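Local coordinates for LEOA (Escherichia coli, PDB 4AUR), which is a bacterial dynamin from an enterotoxigenic strain that probably binds and hydrolyses GTP, at residues 516-521 / 526-531. Numbering follows the deposited sequence.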
loop_
_atom_site.group_PDB
_atom_site.type_symbol
_atom_site.label_atom_id
_atom_site.label_comp_id
_atom_site.label_asym_id
_atom_site.label_seq_id
_atom_site.Cartn_x
_atom_site.Cartn_y
_atom_site.Cartn_z
ATOM N N ASP A 516 -39.433 -38.480 9.562
ATOM C CA ASP A 516 -39.637 -38.031 8.178
ATOM C C ASP A 516 -38.951 -36.693 7.924
ATOM O O ASP A 516 -38.564 -36.390 6.799
ATOM C CB ASP A 516 -41.135 -37.869 7.846
ATOM C CG ASP A 516 -41.909 -39.196 7.854
ATOM O OD1 ASP A 516 -41.361 -40.221 7.395
ATOM O OD2 ASP A 516 -43.074 -39.216 8.316
ATOM N N VAL A 517 -38.825 -35.888 8.975
ATOM C CA VAL A 517 -38.206 -34.580 8.889
ATOM C C VAL A 517 -36.696 -34.699 8.893
ATOM O O VAL A 517 -36.014 -33.990 8.166
ATOM C CB VAL A 517 -38.648 -33.711 10.056
ATOM C CG1 VAL A 517 -37.994 -32.347 9.996
ATOM C CG2 VAL A 517 -40.161 -33.582 10.024
ATOM N N LEU A 518 -36.185 -35.604 9.713
ATOM C CA LEU A 518 -34.759 -35.811 9.857
ATOM C C LEU A 518 -34.218 -36.641 8.729
ATOM O O LEU A 518 -33.019 -36.697 8.537
ATOM C CB LEU A 518 -34.446 -36.523 11.170
ATOM C CG LEU A 518 -34.761 -35.824 12.488
ATOM C CD1 LEU A 518 -34.324 -36.709 13.643
ATOM C CD2 LEU A 518 -34.110 -34.459 12.610
ATOM N N SER A 519 -35.080 -37.315 7.988
ATOM C CA SER A 519 -34.593 -38.193 6.929
ATOM C C SER A 519 -34.177 -37.401 5.681
ATOM O O SER A 519 -33.579 -37.964 4.778
ATOM C CB SER A 519 -35.641 -39.262 6.566
ATOM O OG SER A 519 -36.728 -38.692 5.840
ATOM N N SER A 520 -34.480 -36.103 5.632
ATOM C CA SER A 520 -34.160 -35.284 4.467
ATOM C C SER A 520 -33.501 -33.985 4.880
ATOM O O SER A 520 -34.055 -33.273 5.690
ATOM C CB SER A 520 -35.449 -34.993 3.690
ATOM O OG SER A 520 -35.364 -33.791 2.938
ATOM N N ASP A 521 -32.351 -33.651 4.301
ATOM C CA ASP A 521 -31.614 -32.448 4.729
ATOM C C ASP A 521 -32.338 -31.151 4.361
ATOM O O ASP A 521 -32.281 -30.179 5.086
ATOM C CB ASP A 521 -30.204 -32.439 4.153
ATOM C CG ASP A 521 -29.351 -33.632 4.627
ATOM O OD1 ASP A 521 -29.583 -34.124 5.761
ATOM O OD2 ASP A 521 -28.447 -34.074 3.861
ATOM N N ALA A 526 -34.641 -26.900 6.935
ATOM C CA ALA A 526 -35.696 -25.870 6.878
ATOM C C ALA A 526 -36.435 -25.668 8.195
ATOM O O ALA A 526 -37.053 -24.639 8.397
ATOM C CB ALA A 526 -36.706 -26.190 5.784
ATOM N N PHE A 527 -36.375 -26.665 9.069
ATOM C CA PHE A 527 -37.105 -26.678 10.318
ATOM C C PHE A 527 -36.236 -26.280 11.511
ATOM O O PHE A 527 -36.680 -25.526 12.386
ATOM C CB PHE A 527 -37.677 -28.079 10.537
ATOM C CG PHE A 527 -38.816 -28.127 11.504
ATOM C CD1 PHE A 527 -40.119 -27.895 11.072
ATOM C CD2 PHE A 527 -38.593 -28.412 12.857
ATOM C CE1 PHE A 527 -41.179 -27.928 11.967
ATOM C CE2 PHE A 527 -39.652 -28.453 13.761
ATOM C CZ PHE A 527 -40.946 -28.210 13.313
ATOM N N PHE A 528 -35.005 -26.786 11.545
ATOM C CA PHE A 528 -34.110 -26.567 12.674
ATOM C C PHE A 528 -33.017 -25.530 12.458
ATOM O O PHE A 528 -32.326 -25.173 13.411
ATOM C CB PHE A 528 -33.443 -27.877 13.053
ATOM C CG PHE A 528 -34.413 -28.982 13.388
ATOM C CD1 PHE A 528 -34.895 -29.122 14.680
ATOM C CD2 PHE A 528 -34.844 -29.870 12.420
ATOM C CE1 PHE A 528 -35.789 -30.118 15.003
ATOM C CE2 PHE A 528 -35.734 -30.875 12.734
ATOM C CZ PHE A 528 -36.212 -30.997 14.032
ATOM N N ALA A 529 -32.829 -25.060 11.225
ATOM C CA ALA A 529 -31.689 -24.189 10.903
ATOM C C ALA A 529 -31.799 -23.465 9.555
ATOM O O ALA A 529 -30.866 -23.496 8.765
ATOM C CB ALA A 529 -30.428 -25.026 10.935
ATOM N N PRO A 530 -32.944 -22.816 9.289
ATOM C CA PRO A 530 -33.144 -22.111 8.037
ATOM C C PRO A 530 -32.201 -20.939 7.793
ATOM O O PRO A 530 -31.889 -20.632 6.615
ATOM C CB PRO A 530 -34.587 -21.607 8.134
ATOM C CG PRO A 530 -34.945 -21.675 9.574
ATOM C CD PRO A 530 -34.182 -22.854 10.084
ATOM N N GLN A 531 -31.744 -20.281 8.865
ATOM C CA GLN A 531 -30.856 -19.137 8.668
ATOM C C GLN A 531 -29.510 -19.459 8.019
ATOM O O GLN A 531 -28.854 -18.568 7.488
ATOM C CB GLN A 531 -30.643 -18.339 9.949
ATOM C CG GLN A 531 -30.162 -19.140 11.129
ATOM C CD GLN A 531 -31.292 -19.506 12.053
ATOM O OE1 GLN A 531 -32.102 -18.638 12.436
ATOM N NE2 GLN A 531 -31.371 -20.793 12.415
#
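The ring of Phe528 meets Val517 and Leu518 chiefly at CE2, while one of its faces is occupied by its own neighbour Phe527, whose CD2 stands 3.6 Å above the ring plane and over the centre. Val517 CG1 lies 3.8 Å from Phe528 CE2, and Leu518 CD2 lies 3.9 Å from the same carbon. Both methyls approach the ring at a slant. The two aliphatic side chains reach it differently: that of Leu518 runs almost perpendicular to the phenylalanine side chain, whereas that of Val517 meets it at a more slanting angle. In Val517 the branch doing the touching is CG1, placed opposite the backbone N (chi1 179°); CG1 also comes within 4.3 Å of Phe527 CB, bridging the two phenylalanines. Leu518 does not start out aimed at the partner; with CD1 extended away from CA (chi2 -178°), it is the other branch, CD2, that reaches the ring.

With 148 Å² buried in all, this is a small contact, with only apolar side-chain contacts, between the last part of one helix and the end of the next. The backbones stay apart, Val517 CA and Phe527 CA being 8.1 Å from each other. Between them Ser520 sits at the N-cap of helix 521-528.

The contact joins the short helix 521-528 to the C-terminal part of helix 489-518, within the dynamin-like helical domain. Helix 368-408 extends the apolar cluster, Phe381 meeting both Leu518 and the Phe528 ring, and its Ser385 bonds to the Phe528 carbonyl oxygen. Leu328 and Phe329 of the long helix 275-343 pack against Leu518.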